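PDB 3CP7: alkaline serine protease AL20 from Nesterenkonia abyssinica, which probably hydrolyses peptide bonds as a secreted, trypsin-like serine protease that works under alkaline conditions. Local coordinates for residues V28-Q33 with T104-V109; Q33-T38 with F94-T99; Y61-S66 with N137-H142. All coordinates share one frame; numbering follows the deposited sequence.

All three contacts tie loops or strands distant in sequence within a trypsin-like fold. Contacts 1 and 2 are neighbours, with centres about 8 Å apart. They share Gln33, contact 2 lies inside the chain loop closed by contact 1, and Val28 N probably bonds to Thr35 O at 3.1 Å. Contact 3 is separate: its centre lies about 21 Å from that of contact 1 and about 19 Å from that of contact 2, and its nearest atoms stay about 7 and 10 Å away. A probable charge-relay triad of His41, Asp91 and Ser169 draws its first two members from the chain just beyond strand 35-38 and just before strand 93-97, the pair joined in contact 2.

Contact 1 of 3, residues V28-Q33 with T104-V109; sequences VASANQ and TVQQQV
Gln33 and Gln106 meet through both backbone and side chain, joining the turn between strands 19-27 and 35-38 to the start of helix 105-109. A backbone bond joins them directly: Gln106 N donates to Gln33 O at 3.0 Å with an N-H...O angle of 159°. The first turn of a helix has N-H groups without intrahelical acceptors, and here the turn carbonyl serves one of them. Thr104, the N-cap, serves another by a weak bond from Gln107 N to its OG1.

Amide packing follows. Gln33 is bent at its second torsion (chi2 -74°), which folds its amide back over that of Gln106, CD to CD 3.5 Å, with the planes 39° apart. Gln33 NE2 also gives a weak bond back to Ser30 O, within the type I turn from Ser30 to Gln33. Van der Waals contact adds Gln33 CB against Thr104 OG1, 3.3 Å away.

One water makes the third kind of link. It donates to Val28 O at 2.8 Å, lies 2.6 Å from Ser30 OG, and accepts a weak bond from Gln106 NE2, carried there by an extended chain. Tyr211, bonded to Ala29 O, ties the loop to helix 205-214.

The chemistry thus implies a helix start whose first N-H groups find acceptors in Gln33 O and Thr104 OG1, with water joining Gln106 NE2 to the loop.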
ATOM      1  N   VAL A  28      -9.800  -9.981 -11.159  1.00  8.18           N
ATOM      2  CA  VAL A  28     -10.969  -9.824 -10.293  1.00  8.52           C
ATOM      3  C   VAL A  28     -11.740  -8.581 -10.723  1.00  8.54           C
ATOM      4  O   VAL A  28     -11.147  -7.599 -11.174  1.00  8.90           O
ATOM      5  CB  VAL A  28     -10.590  -9.763  -8.787  1.00  8.23           C
ATOM      6  CG1 VAL A  28     -10.126 -11.150  -8.322  1.00  9.71           C
ATOM      7  CG2 VAL A  28      -9.543  -8.663  -8.495  1.00  9.47           C
ATOM      8  N   ALA A  29     -13.065  -8.646 -10.616  1.00  9.63           N
ATOM      9  CA  ALA A  29     -13.913  -7.524 -11.042  1.00 10.06           C
ATOM     10  C   ALA A  29     -13.472  -6.257 -10.335  1.00 10.74           C
ATOM     11  O   ALA A  29     -13.287  -6.269  -9.124  1.00 12.00           O
ATOM     12  CB  ALA A  29     -15.356  -7.819 -10.736  1.00 11.40           C
ATOM     13  N   SER A  30     -13.286  -5.173 -11.086  1.00 10.55           N
ATOM     14  CA  SER A  30     -12.790  -3.926 -10.509  1.00 10.88           C
ATOM     15  C   SER A  30     -13.306  -2.717 -11.256  1.00 10.69           C
ATOM     16  O   SER A  30     -13.464  -2.759 -12.478  1.00 10.64           O
ATOM     17  CB  SER A  30     -11.267  -3.902 -10.565  1.00 11.16           C
ATOM     18  OG  SER A  30     -10.796  -3.906 -11.902  1.00 14.99           O
ATOM     19  N   ALA A  31     -13.527  -1.621 -10.533  1.00 10.67           N
ATOM     20  CA  ALA A  31     -13.920  -0.370 -11.196  1.00 10.87           C
ATOM     21  C   ALA A  31     -12.918   0.027 -12.286  1.00 10.60           C
ATOM     22  O   ALA A  31     -13.314   0.474 -13.375  1.00 11.60           O
ATOM     23  CB  ALA A  31     -14.081   0.756 -10.187  1.00 11.52           C
ATOM     24  N   ASN A  32     -11.621  -0.129 -12.019  1.00 10.30           N
ATOM     25  CA  ASN A  32     -10.627   0.284 -13.010  1.00 10.28           C
ATOM     26  C   ASN A  32     -10.422  -0.712 -14.144  1.00 10.21           C
ATOM     27  O   ASN A  32      -9.662  -0.425 -15.078  1.00 10.71           O
ATOM     28  CB  ASN A  32      -9.281   0.661 -12.375  1.00 10.55           C
ATOM     29  CG  ASN A  32      -8.604  -0.492 -11.649  1.00  9.21           C
ATOM     30  OD1 ASN A  32      -8.884  -1.666 -11.906  1.00  9.55           O
ATOM     31  ND2 ASN A  32      -7.681  -0.152 -10.744  1.00 10.41           N
ATOM     32  N   GLN A  33     -11.084  -1.870 -14.051  1.00 10.44           N
ATOM     33  CA  GLN A  33     -11.028  -2.906 -15.095  1.00 10.35           C
ATOM     34  C   GLN A  33      -9.607  -3.427 -15.357  1.00 10.35           C
ATOM     35  O   GLN A  33      -9.332  -4.026 -16.396  1.00 10.20           O
ATOM     36  CB  GLN A  33     -11.667  -2.392 -16.396  1.00 11.41           C
ATOM     37  CG  GLN A  33     -13.128  -1.989 -16.247  1.00 13.24           C
ATOM     38  CD  GLN A  33     -14.061  -3.176 -16.132  1.00 17.06           C
ATOM     39  OE1 GLN A  33     -14.184  -3.979 -17.063  1.00 20.94           O
ATOM     40  NE2 GLN A  33     -14.737  -3.294 -14.995  1.00 20.28           N
ATOM     41  N   THR A 104      -8.581  -2.046 -21.473  1.00 12.25           N
ATOM     42  CA  THR A 104      -8.190  -2.590 -20.173  1.00 11.32           C
ATOM     43  C   THR A 104      -8.229  -4.123 -20.208  1.00 11.16           C
ATOM     44  O   THR A 104      -8.890  -4.732 -21.057  1.00 10.97           O
ATOM     45  CB  THR A 104      -9.131  -2.109 -19.076  1.00 11.85           C
ATOM     46  OG1 THR A 104     -10.458  -2.509 -19.415  1.00 11.47           O
ATOM     47  CG2 THR A 104      -9.074  -0.576 -18.921  1.00 11.88           C
ATOM     48  N   VAL A 105      -7.533  -4.758 -19.270  1.00 10.07           N
ATOM     49  CA  VAL A 105      -7.442  -6.214 -19.301  1.00 10.01           C
ATOM     50  C   VAL A 105      -8.817  -6.872 -19.126  1.00  9.76           C
ATOM     51  O   VAL A 105      -9.096  -7.910 -19.736  1.00  9.55           O
ATOM     52  CB  VAL A 105      -6.406  -6.753 -18.278  1.00  9.83           C
ATOM     53  CG1 VAL A 105      -6.971  -6.780 -16.840  1.00 10.51           C
ATOM     54  CG2 VAL A 105      -5.940  -8.131 -18.684  1.00 10.12           C
ATOM     55  N   GLN A 106      -9.672  -6.277 -18.295  1.00  9.88           N
ATOM     56  CA  GLN A 106     -10.995  -6.842 -18.061  1.00 10.10           C
ATOM     57  C   GLN A 106     -11.867  -6.709 -19.312  1.00 10.20           C
ATOM     58  O   GLN A 106     -12.660  -7.594 -19.602  1.00  9.93           O
ATOM     59  CB  GLN A 106     -11.664  -6.211 -16.827  1.00 10.38           C
ATOM     60  CG  GLN A 106     -12.917  -6.950 -16.354  1.00 10.55           C
ATOM     61  CD  GLN A 106     -13.487  -6.429 -15.041  1.00 10.44           C
ATOM     62  OE1 GLN A 106     -14.698  -6.553 -14.794  1.00 13.34           O
ATOM     63  NE2 GLN A 106     -12.639  -5.894 -14.186  1.00  7.78           N
ATOM     64  N   GLN A 107     -11.706  -5.605 -20.039  1.00 10.21           N
ATOM     65  CA  GLN A 107     -12.405  -5.409 -21.314  1.00 10.94           C
ATOM     66  C   GLN A 107     -11.887  -6.370 -22.382  1.00 11.12           C
ATOM     67  O   GLN A 107     -12.663  -6.910 -23.179  1.00 11.04           O
ATOM     68  CB  GLN A 107     -12.245  -3.964 -21.777  1.00 10.98           C
ATOM     69  CG  GLN A 107     -13.152  -2.982 -21.048  1.00 12.78           C
ATOM     70  CD  GLN A 107     -14.606  -3.129 -21.442  1.00 12.55           C
ATOM     71  OE1 GLN A 107     -15.405  -3.681 -20.690  1.00 12.85           O
ATOM     72  NE2 GLN A 107     -14.958  -2.637 -22.637  1.00 12.63           N
ATOM     73  N   GLN A 108     -10.569  -6.568 -22.400  1.00 10.45           N
ATOM     74  CA  GLN A 108      -9.929  -7.495 -23.330  1.00 11.16           C
ATOM     75  C   GLN A 108     -10.462  -8.914 -23.159  1.00 10.86           C
ATOM     76  O   GLN A 108     -10.843  -9.584 -24.118  1.00 11.34           O
ATOM     77  CB  GLN A 108      -8.412  -7.495 -23.087  1.00 11.49           C
ATOM     78  CG  GLN A 108      -7.664  -8.614 -23.817  1.00 14.10           C
ATOM     79  CD  GLN A 108      -7.648  -8.414 -25.314  1.00 15.33           C
ATOM     80  OE1 GLN A 108      -7.550  -7.288 -25.802  1.00 17.28           O
ATOM     81  NE2 GLN A 108      -7.727  -9.509 -26.049  1.00 16.71           N
ATOM     82  N   VAL A 109     -10.454  -9.381 -21.916  1.00 10.87           N
ATOM     83  CA  VAL A 109     -10.834 -10.758 -21.637  1.00 11.09           C
ATOM     84  C   VAL A 109     -12.354 -10.926 -21.615  1.00 11.10           C
ATOM     85  O   VAL A 109     -12.863 -12.007 -21.915  1.00 12.30           O
ATOM     86  CB  VAL A 109     -10.152 -11.257 -20.327  1.00 11.17           C
ATOM     87  CG1 VAL A 109     -10.662 -12.609 -19.910  1.00 12.60           C
ATOM     88  CG2 VAL A 109      -8.643 -11.318 -20.532  1.00 11.99           C
TER
HETATM   89  O   HOH W   1     -10.011  -6.030 -13.245  1.00  9.89           O

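Contact 2 of 3, residues Q33-T38 with F94-T99; sequences QSTVAT and FAVLET
Phe94 carries the single aromatic ring of the pair, and its neighbours come up obliquely. Ala37 CA lies 3.8 Å from Phe94 CD1, Ala37 CB reaches Phe94 CE1, and Val36 O approaches the same side of the ring. From the opposite side of the ring plane, again obliquely, comes Thr35 CG2, 3.9 Å from Phe94 CB. The first torsion of Thr35 (chi1 -59°) turns OG1 beside the backbone N, where it bonds to Asn32 OD1, and leaves CG2 facing Phe94. Between the backbones, Leu97 N donates to Ser34 O at 2.7 Å, while Val36 and Ala95 exchange two bonds, Val36 N to Ala95 O running nearly straight at 173°.

This is antiparallel pairing of strands 35-38 and 93-97, neighbours in the closed six-stranded barrel of the trypsin-like fold. Val36 and Ala95 form the hydrogen-bonded pair, flanked by the non-hydrogen-bonded pairs Thr35-Val96 and Ala37-Phe94. On the Val36-Ala95 face, the two valine methyls divide the work: Val36 CG2 meets Ala95 CB at 3.8 Å and CG1 meets Leu97 CD1 at 4.0 Å. Phe55 and Phe57 of strand 55-59 pack against this face as well.

Beyond the strands, Ser34 OG bonds to Asn32 O and accepts from two waters. One of them also donates to Glu98 O at 2.7 Å; the other reaches Leu97 O and Thr99 OG1.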
ATOM      1  N   GLN A  33     -11.084  -1.870 -14.051  1.00 10.44           N
ATOM      2  CA  GLN A  33     -11.028  -2.906 -15.095  1.00 10.35           C
ATOM      3  C   GLN A  33      -9.607  -3.427 -15.357  1.00 10.35           C
ATOM      4  O   GLN A  33      -9.332  -4.026 -16.396  1.00 10.20           O
ATOM      5  CB  GLN A  33     -11.667  -2.392 -16.396  1.00 11.41           C
ATOM      6  CG  GLN A  33     -13.128  -1.989 -16.247  1.00 13.24           C
ATOM      7  CD  GLN A  33     -14.061  -3.176 -16.132  1.00 17.06           C
ATOM      8  OE1 GLN A  33     -14.184  -3.979 -17.063  1.00 20.94           O
ATOM      9  NE2 GLN A  33     -14.737  -3.294 -14.995  1.00 20.28           N
ATOM     10  N   SER A  34      -8.725  -3.245 -14.386  1.00  9.46           N
ATOM     11  CA  SER A  34      -7.297  -3.445 -14.594  1.00  9.55           C
ATOM     12  C   SER A  34      -6.614  -4.221 -13.473  1.00  9.06           C
ATOM     13  O   SER A  34      -5.387  -4.197 -13.384  1.00  9.74           O
ATOM     14  CB  SER A  34      -6.600  -2.088 -14.738  1.00  9.47           C
ATOM     15  OG  SER A  34      -7.143  -1.353 -15.824  1.00 10.43           O
ATOM     16  N   THR A  35      -7.393  -4.889 -12.627  1.00  8.75           N
ATOM     17  CA  THR A  35      -6.849  -5.417 -11.375  1.00  9.18           C
ATOM     18  C   THR A  35      -6.787  -6.935 -11.352  1.00  8.55           C
ATOM     19  O   THR A  35      -7.790  -7.614 -11.605  1.00  8.65           O
ATOM     20  CB  THR A  35      -7.658  -4.904 -10.173  1.00  9.75           C
ATOM     21  OG1 THR A  35      -7.612  -3.475 -10.147  1.00 10.65           O
ATOM     22  CG2 THR A  35      -7.079  -5.399  -8.843  1.00 10.71           C
ATOM     23  N   VAL A  36      -5.598  -7.447 -11.027  1.00  8.51           N
ATOM     24  CA  VAL A  36      -5.423  -8.875 -10.737  1.00  8.42           C
ATOM     25  C   VAL A  36      -5.050  -9.094  -9.272  1.00  8.15           C
ATOM     26  O   VAL A  36      -4.289  -8.315  -8.674  1.00  8.95           O
ATOM     27  CB  VAL A  36      -4.388  -9.571 -11.664  1.00  8.48           C
ATOM     28  CG1 VAL A  36      -4.861  -9.565 -13.113  1.00 10.26           C
ATOM     29  CG2 VAL A  36      -2.999  -8.932 -11.550  1.00  9.15           C
ATOM     30  N   ALA A  37      -5.599 -10.161  -8.704  1.00  7.63           N
ATOM     31  CA  ALA A  37      -5.235 -10.621  -7.373  1.00  7.85           C
ATOM     32  C   ALA A  37      -4.065 -11.569  -7.490  1.00  7.61           C
ATOM     33  O   ALA A  37      -3.999 -12.406  -8.405  1.00  7.87           O
ATOM     34  CB  ALA A  37      -6.393 -11.336  -6.738  1.00  8.35           C
ATOM     35  N   THR A  38      -3.141 -11.441  -6.545  1.00  7.55           N
ATOM     36  CA  THR A  38      -1.987 -12.325  -6.494  1.00  7.48           C
ATOM     37  C   THR A  38      -1.489 -12.402  -5.050  1.00  7.33           C
ATOM     38  O   THR A  38      -2.173 -11.932  -4.127  1.00  7.46           O
ATOM     39  CB  THR A  38      -0.890 -11.859  -7.493  1.00  7.73           C
ATOM     40  OG1 THR A  38       0.105 -12.879  -7.619  1.00  7.44           O
ATOM     41  CG2 THR A  38      -0.232 -10.547  -7.069  1.00  7.48           C
ATOM     42  N   PHE A  94      -2.495  -6.947  -4.992  1.00  7.52           N
ATOM     43  CA  PHE A  94      -3.171  -6.701  -6.254  1.00  7.55           C
ATOM     44  C   PHE A  94      -2.220  -5.970  -7.163  1.00  7.88           C
ATOM     45  O   PHE A  94      -1.448  -5.124  -6.698  1.00  9.04           O
ATOM     46  CB  PHE A  94      -4.443  -5.875  -6.007  1.00  8.31           C
ATOM     47  CG  PHE A  94      -5.413  -6.558  -5.090  1.00  7.40           C
ATOM     48  CD1 PHE A  94      -6.339  -7.465  -5.602  1.00  7.71           C
ATOM     49  CD2 PHE A  94      -5.347  -6.365  -3.708  1.00  7.60           C
ATOM     50  CE1 PHE A  94      -7.208  -8.144  -4.764  1.00  8.44           C
ATOM     51  CE2 PHE A  94      -6.204  -7.044  -2.869  1.00  8.59           C
ATOM     52  CZ  PHE A  94      -7.122  -7.953  -3.385  1.00  9.46           C
ATOM     53  N   ALA A  95      -2.265  -6.285  -8.450  1.00  7.93           N
ATOM     54  CA  ALA A  95      -1.499  -5.522  -9.432  1.00  8.18           C
ATOM     55  C   ALA A  95      -2.477  -4.856 -10.378  1.00  8.54           C
ATOM     56  O   ALA A  95      -3.406  -5.489 -10.893  1.00  8.69           O
ATOM     57  CB  ALA A  95      -0.531  -6.428 -10.192  1.00  8.94           C
ATOM     58  N   VAL A  96      -2.265  -3.562 -10.583  1.00  9.00           N
ATOM     59  CA  VAL A  96      -3.067  -2.786 -11.516  1.00  9.25           C
ATOM     60  C   VAL A  96      -2.288  -2.678 -12.826  1.00  9.66           C
ATOM     61  O   VAL A  96      -1.160  -2.172 -12.849  1.00 10.28           O
ATOM     62  CB  VAL A  96      -3.382  -1.393 -10.952  1.00  9.18           C
ATOM     63  CG1 VAL A  96      -4.276  -0.621 -11.915  1.00 11.05           C
ATOM     64  CG2 VAL A  96      -4.050  -1.517  -9.583  1.00 10.39           C
ATOM     65  N   LEU A  97      -2.894  -3.190 -13.895  1.00 10.14           N
ATOM     66  CA  LEU A  97      -2.213  -3.352 -15.168  1.00 10.71           C
ATOM     67  C   LEU A  97      -2.421  -2.188 -16.113  1.00 11.45           C
ATOM     68  O   LEU A  97      -3.347  -1.395 -15.965  1.00 11.97           O
ATOM     69  CB  LEU A  97      -2.642  -4.671 -15.836  1.00 10.56           C
ATOM     70  CG  LEU A  97      -2.528  -5.932 -14.957  1.00 10.11           C
ATOM     71  CD1 LEU A  97      -3.018  -7.139 -15.716  1.00 11.66           C
ATOM     72  CD2 LEU A  97      -1.109  -6.170 -14.404  1.00 11.49           C
ATOM     73  N   GLU A  98      -1.519  -2.100 -17.079  1.00 11.66           N
ATOM     74  CA  GLU A  98      -1.591  -1.117 -18.146  1.00 12.37           C
ATOM     75  C   GLU A  98      -2.884  -1.236 -18.947  1.00 12.57           C
ATOM     76  O   GLU A  98      -3.575  -2.268 -18.929  1.00 12.40           O
ATOM     77  CB  GLU A  98      -0.401  -1.304 -19.091  1.00 12.30           C
ATOM     78  CG  GLU A  98      -0.448  -2.612 -19.886  1.00 12.81           C
ATOM     79  CD  GLU A  98       0.708  -2.790 -20.858  1.00 13.62           C
ATOM     80  OE1 GLU A  98       1.153  -1.787 -21.461  1.00 17.23           O
ATOM     81  OE2 GLU A  98       1.151  -3.945 -21.037  1.00 14.59           O
ATOM     82  N   THR A  99      -3.191  -0.150 -19.653  1.00 13.84           N
ATOM     83  CA  THR A  99      -4.237  -0.117 -20.650  1.00 15.34           C
ATOM     84  C   THR A  99      -3.543  -0.072 -22.014  1.00 15.90           C
ATOM     85  O   THR A  99      -2.541   0.629 -22.180  1.00 16.97           O
ATOM     86  CB  THR A  99      -5.124   1.124 -20.435  1.00 15.64           C
ATOM     87  OG1 THR A  99      -5.800   1.011 -19.176  1.00 16.64           O
ATOM     88  CG2 THR A  99      -6.166   1.258 -21.513  1.00 17.22           C
TER
HETATM   89  O   HOH W   2      -5.897  -3.085 -17.738  1.00 11.48           O
HETATM   90  O   HOH W   3      -4.917   0.708 -16.581  1.00 26.39           O

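Contact 3 of 3, residues Y61-S66 with N137-H142; sequences YDYGES and NGQELH
A bend at the second torsion of Gln139 (chi2 -48°) lets one side chain serve two tyrosines: its CB packs on one face of the Tyr63 ring while its amide turns to Tyr61. The first torsion of Tyr61 (chi1 -169°) swings its phenol away from the backbone N to that amide. Gln139 OE1 sits at the edge of the Tyr61 ring, near its plane, and accepts from Tyr61 OH at 2.9 Å. Gly64 N lies over a face of the same ring, offset toward its rim.

Gln139 CB is 3.5 Å from the Tyr63 ring centroid and 10° off the normal, a CH-pi contact. Tyr63 N donates to Gln139 O at 3.0 Å. The Tyr63 hydroxyl works both ways: it gives its proton in a short 2.5 Å bond to the anti lone pair of Glu140 OE2, and receives Asn137 ND2 at 3.0 Å, the amide plane being nearly perpendicular to the ring.

Asn137 OD1 accepts from Gln139 N at 2.9 Å in an Asx turn. Lys11, bonded to Gly138 O, joins this loop to strand 9-16.

Gln139 NE2 donates to Asn137 O at 3.2 Å, which with the Tyr61 bond fixes how its amide is turned. Donating and accepting would restrain the Tyr63 phenol, and its proton would tend to stabilise Glu140 as an anion.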
ATOM      1  N   TYR A  61      -2.556 -18.177 -20.276  1.00 11.17           N
ATOM      2  CA  TYR A  61      -1.278 -18.751 -20.708  1.00 11.49           C
ATOM      3  C   TYR A  61      -1.411 -20.265 -20.901  1.00 11.71           C
ATOM      4  O   TYR A  61      -2.031 -20.954 -20.082  1.00 11.32           O
ATOM      5  CB  TYR A  61      -0.210 -18.453 -19.654  1.00 11.54           C
ATOM      6  CG  TYR A  61       1.206 -18.759 -20.088  1.00 10.78           C
ATOM      7  CD1 TYR A  61       1.740 -20.031 -19.926  1.00 11.50           C
ATOM      8  CD2 TYR A  61       2.018 -17.766 -20.624  1.00 10.62           C
ATOM      9  CE1 TYR A  61       3.041 -20.323 -20.329  1.00 11.13           C
ATOM     10  CE2 TYR A  61       3.327 -18.038 -21.016  1.00 10.96           C
ATOM     11  CZ  TYR A  61       3.826 -19.323 -20.855  1.00 11.36           C
ATOM     12  OH  TYR A  61       5.124 -19.592 -21.247  1.00 13.67           O
ATOM     13  N   ASP A  62      -0.837 -20.777 -21.992  1.00 12.69           N
ATOM     14  CA  ASP A  62      -0.908 -22.198 -22.335  1.00 13.79           C
ATOM     15  C   ASP A  62       0.237 -22.506 -23.286  1.00 13.82           C
ATOM     16  O   ASP A  62       0.114 -22.280 -24.493  1.00 13.71           O
ATOM     17  CB  ASP A  62      -2.256 -22.514 -23.002  1.00 14.14           C
ATOM     18  CG  ASP A  62      -2.411 -23.985 -23.365  1.00 16.85           C
ATOM     19  OD1 ASP A  62      -1.466 -24.775 -23.184  1.00 17.84           O
ATOM     20  OD2 ASP A  62      -3.509 -24.352 -23.841  1.00 20.32           O
ATOM     21  N   TYR A  63       1.357 -22.990 -22.745  1.00 13.77           N
ATOM     22  CA  TYR A  63       2.596 -23.157 -23.531  1.00 14.03           C
ATOM     23  C   TYR A  63       2.915 -21.888 -24.329  1.00 14.24           C
ATOM     24  O   TYR A  63       3.241 -21.938 -25.528  1.00 15.15           O
ATOM     25  CB  TYR A  63       2.523 -24.411 -24.428  1.00 13.96           C
ATOM     26  CG  TYR A  63       2.642 -25.688 -23.626  1.00 13.88           C
ATOM     27  CD1 TYR A  63       1.528 -26.262 -23.020  1.00 14.14           C
ATOM     28  CD2 TYR A  63       3.882 -26.310 -23.444  1.00 13.42           C
ATOM     29  CE1 TYR A  63       1.629 -27.426 -22.261  1.00 15.51           C
ATOM     30  CE2 TYR A  63       3.997 -27.479 -22.683  1.00 14.23           C
ATOM     31  CZ  TYR A  63       2.872 -28.027 -22.092  1.00 14.47           C
ATOM     32  OH  TYR A  63       2.979 -29.170 -21.338  1.00 15.08           O
ATOM     33  N   GLY A  64       2.814 -20.747 -23.647  1.00 14.21           N
ATOM     34  CA  GLY A  64       3.023 -19.442 -24.258  1.00 13.77           C
ATOM     35  C   GLY A  64       1.816 -18.547 -24.053  1.00 13.71           C
ATOM     36  O   GLY A  64       0.752 -19.000 -23.626  1.00 13.13           O
ATOM     37  N   GLU A  65       1.974 -17.270 -24.369  1.00 13.50           N
ATOM     38  CA  GLU A  65       0.869 -16.333 -24.249  1.00 14.68           C
ATOM     39  C   GLU A  65      -0.316 -16.763 -25.106  1.00 14.30           C
ATOM     40  O   GLU A  65      -0.161 -17.464 -26.110  1.00 14.71           O
ATOM     41  CB  GLU A  65       1.310 -14.911 -24.601  1.00 14.00           C
ATOM     42  CG  GLU A  65       1.670 -14.688 -26.066  1.00 15.95           C
ATOM     43  CD  GLU A  65       2.169 -13.275 -26.310  1.00 16.94           C
ATOM     44  OE1 GLU A  65       1.398 -12.447 -26.830  1.00 22.00           O
ATOM     45  OE2 GLU A  65       3.331 -12.987 -25.968  1.00 22.15           O
ATOM     46  N   SER A  66      -1.504 -16.356 -24.684  1.00 13.78           N
ATOM     47  CA  SER A  66      -2.711 -16.596 -25.449  1.00 13.66           C
ATOM     48  C   SER A  66      -2.950 -15.400 -26.365  1.00 14.10           C
ATOM     49  O   SER A  66      -2.139 -14.471 -26.443  1.00 14.45           O
ATOM     50  CB  SER A  66      -3.908 -16.773 -24.508  1.00 13.99           C
ATOM     51  OG  SER A  66      -4.291 -15.514 -23.970  1.00 12.89           O
ATOM     52  N   ASN A 137       5.836 -27.970 -15.417  1.00 14.71           N
ATOM     53  CA  ASN A 137       6.751 -27.307 -16.340  1.00 14.17           C
ATOM     54  C   ASN A 137       6.472 -25.823 -16.518  1.00 13.41           C
ATOM     55  O   ASN A 137       7.113 -25.159 -17.327  1.00 13.45           O
ATOM     56  CB  ASN A 137       6.783 -28.033 -17.695  1.00 14.13           C
ATOM     57  CG  ASN A 137       5.437 -28.026 -18.405  1.00 15.56           C
ATOM     58  OD1 ASN A 137       4.532 -27.267 -18.051  1.00 15.00           O
ATOM     59  ND2 ASN A 137       5.292 -28.886 -19.412  1.00 16.43           N
ATOM     60  N   GLY A 138       5.508 -25.313 -15.753  1.00 12.91           N
ATOM     61  CA  GLY A 138       5.194 -23.881 -15.771  1.00 12.23           C
ATOM     62  C   GLY A 138       4.277 -23.468 -16.903  1.00 12.33           C
ATOM     63  O   GLY A 138       3.851 -22.315 -16.962  1.00 12.46           O
ATOM     64  N   GLN A 139       3.976 -24.406 -17.797  1.00 11.87           N
ATOM     65  CA  GLN A 139       3.279 -24.090 -19.042  1.00 12.35           C
ATOM     66  C   GLN A 139       1.780 -24.327 -18.985  1.00 12.38           C
ATOM     67  O   GLN A 139       1.055 -23.916 -19.899  1.00 12.41           O
ATOM     68  CB  GLN A 139       3.883 -24.910 -20.189  1.00 12.51           C
ATOM     69  CG  GLN A 139       5.376 -24.704 -20.366  1.00 14.26           C
ATOM     70  CD  GLN A 139       5.764 -23.237 -20.385  1.00 15.23           C
ATOM     71  OE1 GLN A 139       5.329 -22.481 -21.253  1.00 15.93           O
ATOM     72  NE2 GLN A 139       6.576 -22.825 -19.415  1.00 16.72           N
ATOM     73  N   GLU A 140       1.329 -24.986 -17.921  1.00 12.33           N
ATOM     74  CA  GLU A 140      -0.019 -25.531 -17.820  1.00 13.38           C
ATOM     75  C   GLU A 140      -0.765 -24.978 -16.621  1.00 12.77           C
ATOM     76  O   GLU A 140      -0.175 -24.708 -15.572  1.00 12.38           O
ATOM     77  CB  GLU A 140       0.033 -27.055 -17.698  1.00 13.42           C
ATOM     78  CG  GLU A 140       0.694 -27.754 -18.880  1.00 14.99           C
ATOM     79  CD  GLU A 140       0.623 -29.266 -18.794  1.00 15.53           C
ATOM     80  OE1 GLU A 140      -0.062 -29.803 -17.897  1.00 18.53           O
ATOM     81  OE2 GLU A 140       1.243 -29.929 -19.646  1.00 16.45           O
ATOM     82  N   LEU A 141      -2.072 -24.830 -16.778  1.00 12.34           N
ATOM     83  CA  LEU A 141      -2.942 -24.508 -15.661  1.00 12.26           C
ATOM     84  C   LEU A 141      -3.267 -25.793 -14.910  1.00 12.39           C
ATOM     85  O   LEU A 141      -3.779 -26.754 -15.494  1.00 12.94           O
ATOM     86  CB  LEU A 141      -4.218 -23.847 -16.169  1.00 12.11           C
ATOM     87  CG  LEU A 141      -5.230 -23.433 -15.103  1.00 11.97           C
ATOM     88  CD1 LEU A 141      -4.699 -22.264 -14.268  1.00 12.33           C
ATOM     89  CD2 LEU A 141      -6.547 -23.066 -15.780  1.00 12.92           C
ATOM     90  N   HIS A 142      -2.939 -25.814 -13.623  1.00 11.84           N
ATOM     91  CA  HIS A 142      -3.272 -26.935 -12.765  1.00 11.87           C
ATOM     92  C   HIS A 142      -4.206 -26.517 -11.642  1.00 11.71           C
ATOM     93  O   HIS A 142      -4.380 -25.321 -11.372  1.00 10.10           O
ATOM     94  CB  HIS A 142      -1.999 -27.588 -12.221  1.00 12.02           C
ATOM     95  CG  HIS A 142      -1.253 -28.358 -13.259  1.00 14.41           C
ATOM     96  ND1 HIS A 142      -1.512 -29.686 -13.524  1.00 16.54           N
ATOM     97  CD2 HIS A 142      -0.298 -27.976 -14.138  1.00 15.85           C
ATOM     98  CE1 HIS A 142      -0.728 -30.094 -14.505  1.00 17.92           C
ATOM     99  NE2 HIS A 142       0.016 -29.078 -14.897  1.00 17.10           N
TER